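Local coordinates for protein aminopeptidase YwaD (Bacillus subtilis, PDB 6HC6) that removes single amino acids from the N-terminal end of peptides, using two zinc ions in each subunit, at residues A[243-248]-A[318-323]; A[268-273]-A[286-291]; A[343-348]-A[380-385]; A[302-307]-A[374-379]. All blocks are in the same frame, centred on the assembly; numbering follows the deposited sequence.

Overall arrangement
All four contacts lie around the central mixed sheet of the M28 peptidase domain. Contact 1 pairs strands 244-250 and 316-322 in its middle. Contact 2, its centre about 9 Å away, sets helix 260-277 on the adjacent strand 285-291, within the stretch of chain that contact 1 brackets. Contact 3, about 10 Å from contact 1 and about 18 Å from contact 2 between centres, starts helix 346-358 over strand 382-389. Contact 4 packs helices 299-306 and 373-378, Tyr304 and Phe376 meeting Tyr246; its centre is about 12 Å from that of contact 1, and it interleaves along the chain with contacts 1 and 3. Asp323, ending contact 1, binds one zinc ion, so the sheet core leads to the metal site.

Contact 1 (A[243-248]-A[318-323]); sequences DIVYVT and VNFNLD. With ZN (zinc ion), chain D.
Thr248 and Asn321, paired across two parallel strands, meet through their side chains: Thr248 OG1 gives its proton to Asn321 OD1 at 2.8 Å, in the carbonyl plane and on a lone pair. The same hydroxyl accepts from Asn319 ND2 at 3.0 Å, nearly within the amide plane, so two bonds grip it and fix its rotation. With chi1 68° Thr248 OG1 sits between its backbone N and carbonyl carbon, leaving CG2 to rest against Asn319 ND2 at 3.4 Å. Both asparagines extend with CG opposite the backbone N, which lets their amides reach the threonine. Asn319 ND2 also makes a weak bond to Tyr246 O, and Asn321 ND2 is held by Asn385 of the next strand.

On the other face Val245 and Val318 lie side by side, CG2 of the former 3.6 Å from CG1 of the latter, while Val245 CG1 meets the edge of the Phe320 ring. Helix 412-430 covers this apolar layer. Between the faces runs the parallel ladder, including Tyr246 N to Val318 O at 2.8 Å and Phe320 N to Tyr246 O at 2.7 Å.

Just past the strand, Asp323 binds a zinc ion through both carboxylate oxygens, OD1 at 2.1 Å, beside two waters, His250 and Asp262. Metal ligands at the C-terminal ends of central parallel strands are characteristic of the M28 dizinc aminopeptidase fold.

Contact 2 (A[268-273]-A[286-291]); sequences SVMLEM and IRFIAF
Helix 268-273 runs nearly antiparallel to strand 286-291, their directions 155° apart and their axes approaching to 9.0 Å. The backbones come nearest at Met270 and Phe288; buried side chains fill the space between them and touch some backbone atoms of the other segment.

Met270 makes the largest share of the contact, followed by Phe288. The Met270 CG is anti to the backbone N (chi1 178°), which sends the chain toward the strand; bends at chi2 and chi3 then lay the thioether along it. SD touches Phe288 CB at 3.8 Å and stands 5.5 Å from the centroid of the Phe288 ring, an oblique Met-aromatic contact. Beyond it, the methyl CE reaches further up the strand, to 3.6 Å from Ile289 O and 3.9 Å from Ala290 CB. Small Ala290 leaves room for that methyl beside the backbone. Phe288 swings its ring the other way along the helix, with CE2 4.4 Å from Met273 C, so Met270 and Phe288 pass each other at a slant.

Val247 on the neighbouring strand touches both Phe288 and Met273, and Met273 also meets helix 412-430. Helix 260-277 links strand 244-250 to strand 285-291, its neighbour in the sheet. This is the packing of a beta-alpha-beta crossover, in which the connecting helix lies against the parallel strands it joins, here within the M28 peptidase domain.

Contact 3 (A[343-348]-A[380-385]); sequences QSNYVW and GIDSAN
Asn345, the N-cap residue of helix 346-358, and Asp382 of strand 382-389 tie the helix start to an inner strand of the peptidase sheet. Before the strand, Gly380 ends the preceding helix in a Schellman motif, its positive phi (91°) suiting glycine. Asp382 comes next: its OD2 accepts from Tyr346 N at 2.8 Å in an almost straight bond, using the anti lone pair. The carboxylate and Tyr346 ring planes are turned about 20° from each other, the side chains crossing at a slant, and OD2 also rests 3.2 Å from Asn345 CB. A carboxylate at the first turn would probably be favoured by the helix dipole.

Ser383 offers its backbone O to Asn345 ND2 at 3.0 Å, the amide nitrogen standing above the carbonyl plane. Chi1 of 61° tucks the Asn345 amide back over the helix start, where OD1 caps Trp348 N at 3.3 Å and, weakly, Val347 N. An alanine at Asn345 is likely to leave those amide hydrogens uncapped and Ser383 O without this donor. The Ser383 hydroxyl itself turns to His373 O. Last, Ala384 takes up the apolar side, its CB 3.6 Å from Val347 CG1.

Contact 4 (A[302-307]-A[374-379]); sequences SHYVDH and VPFHEA
Val305 has CG1 trans to its backbone N (chi1 172°) and CG2 trans to the carbonyl carbon, so that CG2 faces Phe376 and CG1 faces Ala379, both touching Pro375; Phe376, with chi1 -73°, swings its ring back toward them. The result is a helix-helix contact in the M28 domain, the segment axes 9.1 Å apart and crossing at -30°, on the sheet face bearing Tyr246.

CG2 of Val305 sits almost straight above the centre of the Phe376 ring, 3.7 Å from the centroid, a well-centred CH-pi contact. The same methyl meets Pro375 CB at 3.9 Å. Tyr304 approaches the ring obliquely, and its hydroxyl is held by Arg287 on strand 285-291. Phe376 also meets the rings of Tyr246 and Phe291, wedging the helix pair onto the sheet. A serine in place of Phe376 would probably leave Val305 CG2 without the face it lies on and open a gap beside Tyr304 and Tyr246.

Near the start of both segments Ser302 and Pro375 come together, the serine hydroxyl being bonded to Leu298 O, just before its helix, while OG brushes Pro375 CG at 3.6 Å. At the other end, Val305 CG1 touches Ala379 CB at 3.7 Å.

Contact 1 (A[243-248]-A[318-323])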
loop_
_atom_site.group_PDB
_atom_site.type_symbol
_atom_site.label_atom_id
_atom_site.label_comp_id
_atom_site.label_asym_id
_atom_site.label_seq_id
_atom_site.Cartn_x
_atom_site.Cartn_y
_atom_site.Cartn_z
ATOM N N ASP A 243 -13.628 24.856 1.211
ATOM C CA ASP A 243 -12.981 23.806 1.989
ATOM C C ASP A 243 -12.826 22.556 1.126
ATOM O O ASP A 243 -13.707 22.228 0.329
ATOM C CB ASP A 243 -13.805 23.482 3.237
ATOM C CG ASP A 243 -13.849 24.631 4.235
ATOM O OD1 ASP A 243 -12.929 25.478 4.226
ATOM O OD2 ASP A 243 -14.820 24.693 5.022
ATOM N N ILE A 244 -11.703 21.861 1.276
ATOM C CA ILE A 244 -11.394 20.691 0.459
ATOM C C ILE A 244 -11.586 19.422 1.275
ATOM O O ILE A 244 -11.069 19.308 2.396
ATOM C CB ILE A 244 -9.962 20.744 -0.097
ATOM C CG1 ILE A 244 -9.761 21.986 -0.947
ATOM C CG2 ILE A 244 -9.701 19.534 -0.971
ATOM C CD1 ILE A 244 -8.310 22.370 -1.053
ATOM N N VAL A 245 -12.290 18.452 0.689
ATOM C CA VAL A 245 -12.479 17.119 1.257
ATOM C C VAL A 245 -11.841 16.123 0.297
ATOM O O VAL A 245 -12.073 16.199 -0.916
ATOM C CB VAL A 245 -13.978 16.821 1.462
ATOM C CG1 VAL A 245 -14.229 15.343 1.822
ATOM C CG2 VAL A 245 -14.572 17.768 2.502
ATOM N N TYR A 246 -10.994 15.237 0.818
ATOM C CA TYR A 246 -10.285 14.265 0.004
ATOM C C TYR A 246 -10.843 12.868 0.259
ATOM O O TYR A 246 -10.939 12.443 1.412
ATOM C CB TYR A 246 -8.782 14.280 0.320
ATOM C CG TYR A 246 -8.111 15.640 0.206
ATOM C CD1 TYR A 246 -7.452 16.017 -0.961
ATOM C CD2 TYR A 246 -8.092 16.518 1.282
ATOM C CE1 TYR A 246 -6.820 17.223 -1.063
ATOM C CE2 TYR A 246 -7.450 17.732 1.190
ATOM C CZ TYR A 246 -6.821 18.081 0.011
ATOM O OH TYR A 246 -6.187 19.289 -0.111
ATOM N N VAL A 247 -11.205 12.157 -0.807
ATOM C CA VAL A 247 -11.622 10.757 -0.723
ATOM C C VAL A 247 -10.633 9.965 -1.563
ATOM O O VAL A 247 -10.506 10.220 -2.771
ATOM C CB VAL A 247 -13.062 10.542 -1.220
ATOM C CG1 VAL A 247 -13.475 9.076 -0.997
ATOM C CG2 VAL A 247 -14.013 11.481 -0.507
ATOM N N THR A 248 -9.887 9.056 -0.924
ATOM C CA THR A 248 -8.665 8.561 -1.543
ATOM C C THR A 248 -8.502 7.059 -1.343
ATOM O O THR A 248 -9.027 6.458 -0.397
ATOM C CB THR A 248 -7.416 9.290 -1.024
ATOM O OG1 THR A 248 -7.190 8.967 0.353
ATOM C CG2 THR A 248 -7.549 10.821 -1.170
ATOM N N VAL A 318 -10.521 17.495 5.465
ATOM C CA VAL A 318 -10.615 16.115 5.916
ATOM C C VAL A 318 -10.231 15.205 4.754
ATOM O O VAL A 318 -10.488 15.526 3.589
ATOM C CB VAL A 318 -12.042 15.839 6.459
ATOM C CG1 VAL A 318 -13.096 16.157 5.409
ATOM C CG2 VAL A 318 -12.189 14.450 6.867
ATOM N N ASN A 319 -9.573 14.085 5.081
ATOM C CA ASN A 319 -9.220 13.027 4.138
ATOM C C ASN A 319 -9.833 11.718 4.625
ATOM O O ASN A 319 -9.518 11.260 5.727
ATOM C CB ASN A 319 -7.693 12.879 4.014
ATOM C CG ASN A 319 -7.282 11.553 3.397
ATOM O OD1 ASN A 319 -6.467 10.820 3.958
ATOM N ND2 ASN A 319 -7.855 11.236 2.241
ATOM N N PHE A 320 -10.710 11.125 3.813
ATOM C CA PHE A 320 -11.224 9.774 4.044
ATOM C C PHE A 320 -10.452 8.832 3.130
ATOM O O PHE A 320 -10.647 8.861 1.910
ATOM C CB PHE A 320 -12.714 9.675 3.707
ATOM C CG PHE A 320 -13.599 10.529 4.542
ATOM C CD1 PHE A 320 -13.723 11.883 4.280
ATOM C CD2 PHE A 320 -14.345 9.965 5.579
ATOM C CE1 PHE A 320 -14.564 12.684 5.047
ATOM C CE2 PHE A 320 -15.191 10.761 6.344
ATOM C CZ PHE A 320 -15.292 12.111 6.083
ATOM N N ASN A 321 -9.579 8.002 3.700
ATOM C CA ASN A 321 -8.784 7.076 2.904
ATOM C C ASN A 321 -9.363 5.673 3.043
ATOM O O ASN A 321 -9.654 5.227 4.155
ATOM C CB ASN A 321 -7.312 7.095 3.331
ATOM C CG ASN A 321 -6.434 6.229 2.429
ATOM O OD1 ASN A 321 -6.192 6.568 1.272
ATOM N ND2 ASN A 321 -5.965 5.115 2.952
ATOM N N LEU A 322 -9.540 4.986 1.910
ATOM C CA LEU A 322 -10.125 3.647 1.860
ATOM C C LEU A 322 -9.057 2.644 1.443
ATOM O O LEU A 322 -8.545 2.720 0.325
ATOM C CB LEU A 322 -11.284 3.619 0.864
ATOM C CG LEU A 322 -12.244 4.797 1.069
ATOM C CD1 LEU A 322 -13.254 4.894 -0.054
ATOM C CD2 LEU A 322 -12.937 4.616 2.393
ATOM N N ASP A 323 -8.730 1.695 2.319
ATOM C CA ASP A 323 -7.674 0.728 2.002
ATOM C C ASP A 323 -8.024 -0.584 2.689
ATOM O O ASP A 323 -7.872 -0.696 3.907
ATOM C CB ASP A 323 -6.299 1.255 2.446
ATOM C CG ASP A 323 -5.123 0.418 1.935
ATOM O OD1 ASP A 323 -5.328 -0.656 1.368
ATOM O OD2 ASP A 323 -3.952 0.845 2.100
HETATM ZN ZN ZN D . -3.272 -0.988 1.068
HETATM O O HOH W 1 -2.928 -1.679 2.911
HETATM O O HOH W 2 -1.219 -1.229 1.069
#

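Contact 2 (A[268-273]-A[286-291])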
loop_
_atom_site.group_PDB
_atom_site.type_symbol
_atom_site.label_atom_id
_atom_site.label_comp_id
_atom_site.label_asym_id
_atom_site.label_seq_id
_atom_site.Cartn_x
_atom_site.Cartn_y
_atom_site.Cartn_z
ATOM N N SER A 268 -12.255 0.878 -5.735
ATOM C CA SER A 268 -13.589 0.667 -6.283
ATOM C C SER A 268 -14.655 1.366 -5.448
ATOM O O SER A 268 -15.617 1.914 -5.996
ATOM C CB SER A 268 -13.864 -0.836 -6.380
ATOM O OG SER A 268 -14.137 -1.388 -5.100
ATOM N N VAL A 269 -14.513 1.356 -4.117
ATOM C CA VAL A 269 -15.490 2.033 -3.266
ATOM C C VAL A 269 -15.374 3.546 -3.425
ATOM O O VAL A 269 -16.376 4.273 -3.419
ATOM C CB VAL A 269 -15.294 1.603 -1.804
ATOM C CG1 VAL A 269 -16.198 2.403 -0.884
ATOM C CG2 VAL A 269 -15.556 0.098 -1.654
ATOM N N MET A 270 -14.149 4.041 -3.551
ATOM C CA MET A 270 -13.956 5.459 -3.826
ATOM C C MET A 270 -14.671 5.868 -5.114
ATOM O O MET A 270 -15.347 6.904 -5.158
ATOM C CB MET A 270 -12.458 5.754 -3.903
ATOM C CG MET A 270 -12.125 7.215 -4.241
ATOM S SD MET A 270 -11.988 7.470 -6.021
ATOM C CE MET A 270 -10.420 6.657 -6.381
ATOM N N LEU A 271 -14.546 5.066 -6.173
ATOM C CA LEU A 271 -15.158 5.446 -7.447
ATOM C C LEU A 271 -16.676 5.375 -7.376
ATOM O O LEU A 271 -17.372 6.233 -7.931
ATOM C CB LEU A 271 -14.627 4.554 -8.571
ATOM C CG LEU A 271 -13.197 4.876 -8.959
ATOM C CD1 LEU A 271 -12.637 3.794 -9.882
ATOM C CD2 LEU A 271 -13.139 6.255 -9.646
ATOM N N GLU A 272 -17.213 4.360 -6.697
ATOM C CA GLU A 272 -18.664 4.285 -6.572
ATOM C C GLU A 272 -19.196 5.395 -5.679
ATOM O O GLU A 272 -20.288 5.924 -5.926
ATOM C CB GLU A 272 -19.080 2.912 -6.040
ATOM C CG GLU A 272 -20.559 2.790 -5.721
ATOM C CD GLU A 272 -21.465 2.860 -6.949
ATOM O OE1 GLU A 272 -20.970 3.005 -8.092
ATOM O OE2 GLU A 272 -22.687 2.780 -6.763
ATOM N N MET A 273 -18.439 5.790 -4.653
ATOM C CA MET A 273 -18.880 6.937 -3.867
ATOM C C MET A 273 -18.910 8.195 -4.722
ATOM O O MET A 273 -19.835 9.010 -4.612
ATOM C CB MET A 273 -17.981 7.142 -2.649
ATOM C CG MET A 273 -18.506 8.225 -1.707
ATOM S SD MET A 273 -17.234 8.774 -0.550
ATOM C CE MET A 273 -16.503 7.167 -0.096
ATOM N N ILE A 286 -14.565 18.571 -3.498
ATOM C CA ILE A 286 -14.302 17.170 -3.188
ATOM C C ILE A 286 -13.323 16.623 -4.215
ATOM O O ILE A 286 -13.587 16.650 -5.423
ATOM C CB ILE A 286 -15.588 16.338 -3.152
ATOM C CG1 ILE A 286 -16.622 17.017 -2.257
ATOM C CG2 ILE A 286 -15.267 14.952 -2.628
ATOM C CD1 ILE A 286 -17.988 16.356 -2.310
ATOM N N ARG A 287 -12.190 16.133 -3.736
ATOM C CA ARG A 287 -11.163 15.561 -4.595
ATOM C C ARG A 287 -11.141 14.058 -4.370
ATOM O O ARG A 287 -10.820 13.588 -3.271
ATOM C CB ARG A 287 -9.806 16.191 -4.300
ATOM C CG ARG A 287 -9.840 17.698 -4.422
ATOM C CD ARG A 287 -8.453 18.285 -4.361
ATOM N NE ARG A 287 -8.500 19.739 -4.508
ATOM C CZ ARG A 287 -7.455 20.543 -4.348
ATOM N NH1 ARG A 287 -6.268 20.038 -4.032
ATOM N NH2 ARG A 287 -7.594 21.852 -4.503
ATOM N N PHE A 288 -11.497 13.304 -5.404
ATOM C CA PHE A 288 -11.380 11.851 -5.365
ATOM C C PHE A 288 -10.038 11.478 -5.966
ATOM O O PHE A 288 -9.729 11.859 -7.101
ATOM C CB PHE A 288 -12.515 11.182 -6.130
ATOM C CG PHE A 288 -13.872 11.530 -5.617
ATOM C CD1 PHE A 288 -14.546 12.642 -6.104
ATOM C CD2 PHE A 288 -14.468 10.768 -4.623
ATOM C CE1 PHE A 288 -15.808 12.977 -5.632
ATOM C CE2 PHE A 288 -15.732 11.108 -4.141
ATOM C CZ PHE A 288 -16.399 12.209 -4.653
ATOM N N ILE A 289 -9.215 10.769 -5.209
ATOM C CA ILE A 289 -7.864 10.508 -5.679
ATOM C C ILE A 289 -7.581 9.021 -5.626
ATOM O O ILE A 289 -7.787 8.376 -4.588
ATOM C CB ILE A 289 -6.808 11.272 -4.870
ATOM C CG1 ILE A 289 -7.238 12.726 -4.716
ATOM C CG2 ILE A 289 -5.477 11.121 -5.576
ATOM C CD1 ILE A 289 -6.191 13.599 -4.088
ATOM N N ALA A 290 -7.081 8.495 -6.737
ATOM C CA ALA A 290 -6.460 7.182 -6.799
ATOM C C ALA A 290 -4.946 7.393 -6.756
ATOM O O ALA A 290 -4.366 7.963 -7.689
ATOM C CB ALA A 290 -6.898 6.441 -8.066
ATOM N N PHE A 291 -4.311 6.954 -5.662
ATOM C CA PHE A 291 -2.886 7.166 -5.451
ATOM C C PHE A 291 -2.084 6.023 -6.049
ATOM O O PHE A 291 -2.379 4.860 -5.788
ATOM C CB PHE A 291 -2.561 7.258 -3.960
ATOM C CG PHE A 291 -2.967 8.556 -3.326
ATOM C CD1 PHE A 291 -2.494 9.766 -3.815
ATOM C CD2 PHE A 291 -3.800 8.555 -2.221
ATOM C CE1 PHE A 291 -2.887 10.965 -3.224
ATOM C CE2 PHE A 291 -4.177 9.743 -1.623
ATOM C CZ PHE A 291 -3.720 10.947 -2.127
#

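Contact 3 (A[343-348]-A[380-385])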
loop_
_atom_site.group_PDB
_atom_site.type_symbol
_atom_site.label_atom_id
_atom_site.label_comp_id
_atom_site.label_asym_id
_atom_site.label_seq_id
_atom_site.Cartn_x
_atom_site.Cartn_y
_atom_site.Cartn_z
ATOM N N GLN A 343 -6.243 9.123 17.972
ATOM C CA GLN A 343 -7.152 10.091 18.556
ATOM C C GLN A 343 -8.288 10.406 17.596
ATOM O O GLN A 343 -8.173 10.239 16.379
ATOM C CB GLN A 343 -6.412 11.381 18.909
ATOM C CG GLN A 343 -5.182 11.173 19.761
ATOM C CD GLN A 343 -5.424 10.182 20.886
ATOM O OE1 GLN A 343 -6.341 10.352 21.693
ATOM N NE2 GLN A 343 -4.603 9.133 20.942
ATOM N N SER A 344 -9.385 10.896 18.165
ATOM C CA SER A 344 -10.502 11.344 17.353
ATOM C C SER A 344 -10.065 12.510 16.469
ATOM O O SER A 344 -9.108 13.224 16.775
ATOM C CB SER A 344 -11.666 11.751 18.257
ATOM O OG SER A 344 -12.735 12.300 17.522
ATOM N N ASN A 345 -10.755 12.677 15.347
ATOM C CA ASN A 345 -10.616 13.874 14.524
ATOM C C ASN A 345 -11.892 14.009 13.700
ATOM O O ASN A 345 -12.862 13.274 13.911
ATOM C CB ASN A 345 -9.333 13.836 13.676
ATOM C CG ASN A 345 -9.292 12.667 12.710
ATOM O OD1 ASN A 345 -10.330 12.184 12.270
ATOM N ND2 ASN A 345 -8.078 12.220 12.362
ATOM N N TYR A 346 -11.895 14.953 12.757
ATOM C CA TYR A 346 -13.105 15.205 11.986
ATOM C C TYR A 346 -13.586 13.963 11.232
ATOM O O TYR A 346 -14.800 13.784 11.064
ATOM C CB TYR A 346 -12.871 16.364 11.017
ATOM C CG TYR A 346 -12.982 17.724 11.671
ATOM C CD1 TYR A 346 -13.631 17.883 12.890
ATOM C CD2 TYR A 346 -12.440 18.852 11.070
ATOM C CE1 TYR A 346 -13.756 19.140 13.490
ATOM C CE2 TYR A 346 -12.555 20.112 11.665
ATOM C CZ TYR A 346 -13.206 20.243 12.879
ATOM O OH TYR A 346 -13.327 21.484 13.477
ATOM N N VAL A 347 -12.665 13.102 10.770
ATOM C CA VAL A 347 -13.070 11.878 10.073
ATOM C C VAL A 347 -13.834 10.957 11.015
ATOM O O VAL A 347 -14.889 10.408 10.668
ATOM C CB VAL A 347 -11.850 11.143 9.489
ATOM C CG1 VAL A 347 -12.304 9.968 8.652
ATOM C CG2 VAL A 347 -10.976 12.063 8.693
ATOM N N TRP A 348 -13.293 10.749 12.215
ATOM C CA TRP A 348 -13.992 9.912 13.182
ATOM C C TRP A 348 -15.351 10.505 13.545
ATOM O O TRP A 348 -16.356 9.782 13.592
ATOM C CB TRP A 348 -13.132 9.717 14.429
ATOM C CG TRP A 348 -13.856 8.967 15.486
ATOM C CD1 TRP A 348 -14.223 9.432 16.713
ATOM C CD2 TRP A 348 -14.337 7.619 15.404
ATOM N NE1 TRP A 348 -14.895 8.455 17.405
ATOM C CE2 TRP A 348 -14.980 7.332 16.624
ATOM C CE3 TRP A 348 -14.284 6.626 14.416
ATOM C CZ2 TRP A 348 -15.568 6.098 16.886
ATOM C CZ3 TRP A 348 -14.866 5.393 14.679
ATOM C CH2 TRP A 348 -15.498 5.142 15.908
ATOM N N GLY A 380 -1.068 18.123 8.779
ATOM C CA GLY A 380 -2.001 18.732 9.702
ATOM C C GLY A 380 -3.457 18.609 9.322
ATOM O O GLY A 380 -4.298 19.292 9.921
ATOM N N ILE A 381 -3.782 17.777 8.344
ATOM C CA ILE A 381 -5.141 17.628 7.846
ATOM C C ILE A 381 -5.755 16.413 8.522
ATOM O O ILE A 381 -5.152 15.336 8.531
ATOM C CB ILE A 381 -5.146 17.473 6.315
ATOM C CG1 ILE A 381 -4.513 18.703 5.648
ATOM C CG2 ILE A 381 -6.548 17.218 5.800
ATOM C CD1 ILE A 381 -3.953 18.381 4.263
ATOM N N ASP A 382 -6.938 16.583 9.107
ATOM C CA ASP A 382 -7.661 15.450 9.687
ATOM C C ASP A 382 -7.787 14.325 8.668
ATOM O O ASP A 382 -8.311 14.528 7.573
ATOM C CB ASP A 382 -9.059 15.893 10.116
ATOM C CG ASP A 382 -9.045 16.878 11.261
ATOM O OD1 ASP A 382 -8.367 17.918 11.147
ATOM O OD2 ASP A 382 -9.768 16.630 12.248
ATOM N N SER A 383 -7.340 13.121 9.026
ATOM C CA SER A 383 -7.396 12.022 8.072
ATOM C C SER A 383 -7.554 10.713 8.822
ATOM O O SER A 383 -7.204 10.606 9.997
ATOM C CB SER A 383 -6.134 11.934 7.213
ATOM O OG SER A 383 -5.031 11.513 7.997
ATOM N N ALA A 384 -8.046 9.714 8.122
ATOM C CA ALA A 384 -8.137 8.379 8.650
ATOM C C ALA A 384 -8.197 7.370 7.518
ATOM O O ALA A 384 -8.521 7.682 6.439
ATOM C CB ALA A 384 -9.340 8.204 9.507
ATOM N N ASN A 385 -7.895 6.140 7.870
ATOM C CA ASN A 385 -7.937 5.024 6.956
ATOM C C ASN A 385 -8.997 4.007 7.388
ATOM O O ASN A 385 -8.978 3.638 8.480
ATOM C CB ASN A 385 -6.582 4.352 6.908
ATOM C CG ASN A 385 -6.545 3.210 5.953
ATOM O OD1 ASN A 385 -7.099 3.256 4.927
ATOM N ND2 ASN A 385 -5.879 2.177 6.348
#

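Contact 4 (A[302-307]-A[374-379])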
loop_
_atom_site.group_PDB
_atom_site.type_symbol
_atom_site.label_atom_id
_atom_site.label_comp_id
_atom_site.label_asym_id
_atom_site.label_seq_id
_atom_site.Cartn_x
_atom_site.Cartn_y
_atom_site.Cartn_z
ATOM N N SER A 302 2.430 11.008 -0.759
ATOM C CA SER A 302 3.471 11.941 -0.328
ATOM C C SER A 302 3.738 12.991 -1.400
ATOM O O SER A 302 3.832 14.186 -1.102
ATOM C CB SER A 302 4.763 11.192 0.006
ATOM O OG SER A 302 4.596 10.400 1.168
ATOM N N HIS A 303 3.866 12.561 -2.658
ATOM C CA HIS A 303 4.040 13.518 -3.746
ATOM C C HIS A 303 2.868 14.486 -3.803
ATOM O O HIS A 303 3.055 15.703 -3.918
ATOM C CB HIS A 303 4.175 12.790 -5.081
ATOM C CG HIS A 303 4.410 13.707 -6.241
ATOM N ND1 HIS A 303 5.668 14.140 -6.601
ATOM C CD2 HIS A 303 3.550 14.281 -7.116
ATOM C CE1 HIS A 303 5.574 14.937 -7.652
ATOM N NE2 HIS A 303 4.299 15.041 -7.982
ATOM N N TYR A 304 1.648 13.952 -3.725
ATOM C CA TYR A 304 0.455 14.783 -3.849
ATOM C C TYR A 304 0.406 15.841 -2.758
ATOM O O TYR A 304 0.223 17.035 -3.038
ATOM C CB TYR A 304 -0.809 13.917 -3.797
ATOM C CG TYR A 304 -2.052 14.753 -3.973
ATOM C CD1 TYR A 304 -2.467 15.135 -5.238
ATOM C CD2 TYR A 304 -2.768 15.225 -2.874
ATOM C CE1 TYR A 304 -3.576 15.941 -5.412
ATOM C CE2 TYR A 304 -3.885 16.044 -3.044
ATOM C CZ TYR A 304 -4.280 16.386 -4.320
ATOM O OH TYR A 304 -5.395 17.172 -4.526
ATOM N N VAL A 305 0.542 15.425 -1.498
ATOM C CA VAL A 305 0.447 16.392 -0.407
ATOM C C VAL A 305 1.605 17.374 -0.471
ATOM O O VAL A 305 1.442 18.568 -0.189
ATOM C CB VAL A 305 0.388 15.668 0.952
ATOM C CG1 VAL A 305 0.494 16.675 2.100
ATOM C CG2 VAL A 305 -0.902 14.839 1.053
ATOM N N ASP A 306 2.796 16.890 -0.839
ATOM C CA ASP A 306 3.947 17.784 -0.921
ATOM C C ASP A 306 3.716 18.906 -1.912
ATOM O O ASP A 306 4.275 19.997 -1.751
ATOM C CB ASP A 306 5.198 17.002 -1.314
ATOM C CG ASP A 306 5.788 16.229 -0.156
ATOM O OD1 ASP A 306 5.401 16.503 1.002
ATOM O OD2 ASP A 306 6.638 15.344 -0.407
ATOM N N HIS A 307 2.910 18.670 -2.942
ATOM C CA HIS A 307 2.716 19.657 -3.991
ATOM C C HIS A 307 1.436 20.470 -3.824
ATOM O O HIS A 307 1.112 21.276 -4.703
ATOM C CB HIS A 307 2.756 18.979 -5.360
ATOM C CG HIS A 307 4.143 18.627 -5.801
ATOM N ND1 HIS A 307 4.859 19.395 -6.692
ATOM C CD2 HIS A 307 4.956 17.601 -5.447
ATOM C CE1 HIS A 307 6.050 18.853 -6.878
ATOM N NE2 HIS A 307 6.135 17.764 -6.135
ATOM N N VAL A 374 -1.597 9.026 5.822
ATOM C CA VAL A 374 -0.501 9.453 6.688
ATOM C C VAL A 374 0.077 10.776 6.196
ATOM O O VAL A 374 0.297 11.668 7.019
ATOM C CB VAL A 374 0.583 8.367 6.806
ATOM C CG1 VAL A 374 1.826 8.920 7.501
ATOM C CG2 VAL A 374 0.041 7.163 7.576
ATOM N N PRO A 375 0.364 10.966 4.900
ATOM C CA PRO A 375 0.867 12.288 4.478
ATOM C C PRO A 375 -0.102 13.421 4.772
ATOM O O PRO A 375 0.337 14.547 5.057
ATOM C CB PRO A 375 1.092 12.106 2.969
ATOM C CG PRO A 375 1.384 10.665 2.825
ATOM C CD PRO A 375 0.485 9.980 3.817
ATOM N N PHE A 376 -1.408 13.166 4.700
ATOM C CA PHE A 376 -2.374 14.196 5.074
ATOM C C PHE A 376 -2.237 14.542 6.546
ATOM O O PHE A 376 -2.189 15.719 6.919
ATOM C CB PHE A 376 -3.794 13.726 4.755
ATOM C CG PHE A 376 -4.106 13.732 3.292
ATOM C CD1 PHE A 376 -4.566 14.891 2.672
ATOM C CD2 PHE A 376 -3.898 12.595 2.525
ATOM C CE1 PHE A 376 -4.846 14.907 1.320
ATOM C CE2 PHE A 376 -4.168 12.603 1.162
ATOM C CZ PHE A 376 -4.655 13.767 0.558
ATOM N N HIS A 377 -2.149 13.516 7.400
ATOM C CA HIS A 377 -1.993 13.749 8.834
ATOM C C HIS A 377 -0.713 14.521 9.129
ATOM O O HIS A 377 -0.706 15.431 9.969
ATOM C CB HIS A 377 -1.993 12.410 9.578
ATOM C CG HIS A 377 -1.923 12.551 11.067
ATOM N ND1 HIS A 377 -3.022 12.369 11.879
ATOM C CD2 HIS A 377 -0.896 12.872 11.888
ATOM C CE1 HIS A 377 -2.673 12.571 13.139
ATOM N NE2 HIS A 377 -1.388 12.872 13.172
ATOM N N GLU A 378 0.382 14.176 8.437
ATOM C CA GLU A 378 1.650 14.866 8.655
ATOM C C GLU A 378 1.560 16.341 8.286
ATOM O O GLU A 378 2.252 17.172 8.888
ATOM C CB GLU A 378 2.759 14.192 7.857
ATOM C CG GLU A 378 3.140 12.818 8.374
ATOM C CD GLU A 378 4.162 12.140 7.483
ATOM O OE1 GLU A 378 3.911 12.033 6.263
ATOM O OE2 GLU A 378 5.222 11.728 8.003
ATOM N N ALA A 379 0.714 16.684 7.314
ATOM C CA ALA A 379 0.500 18.065 6.902
ATOM C C ALA A 379 -0.528 18.788 7.762
ATOM O O ALA A 379 -0.825 19.960 7.496
ATOM C CB ALA A 379 0.068 18.118 5.434
#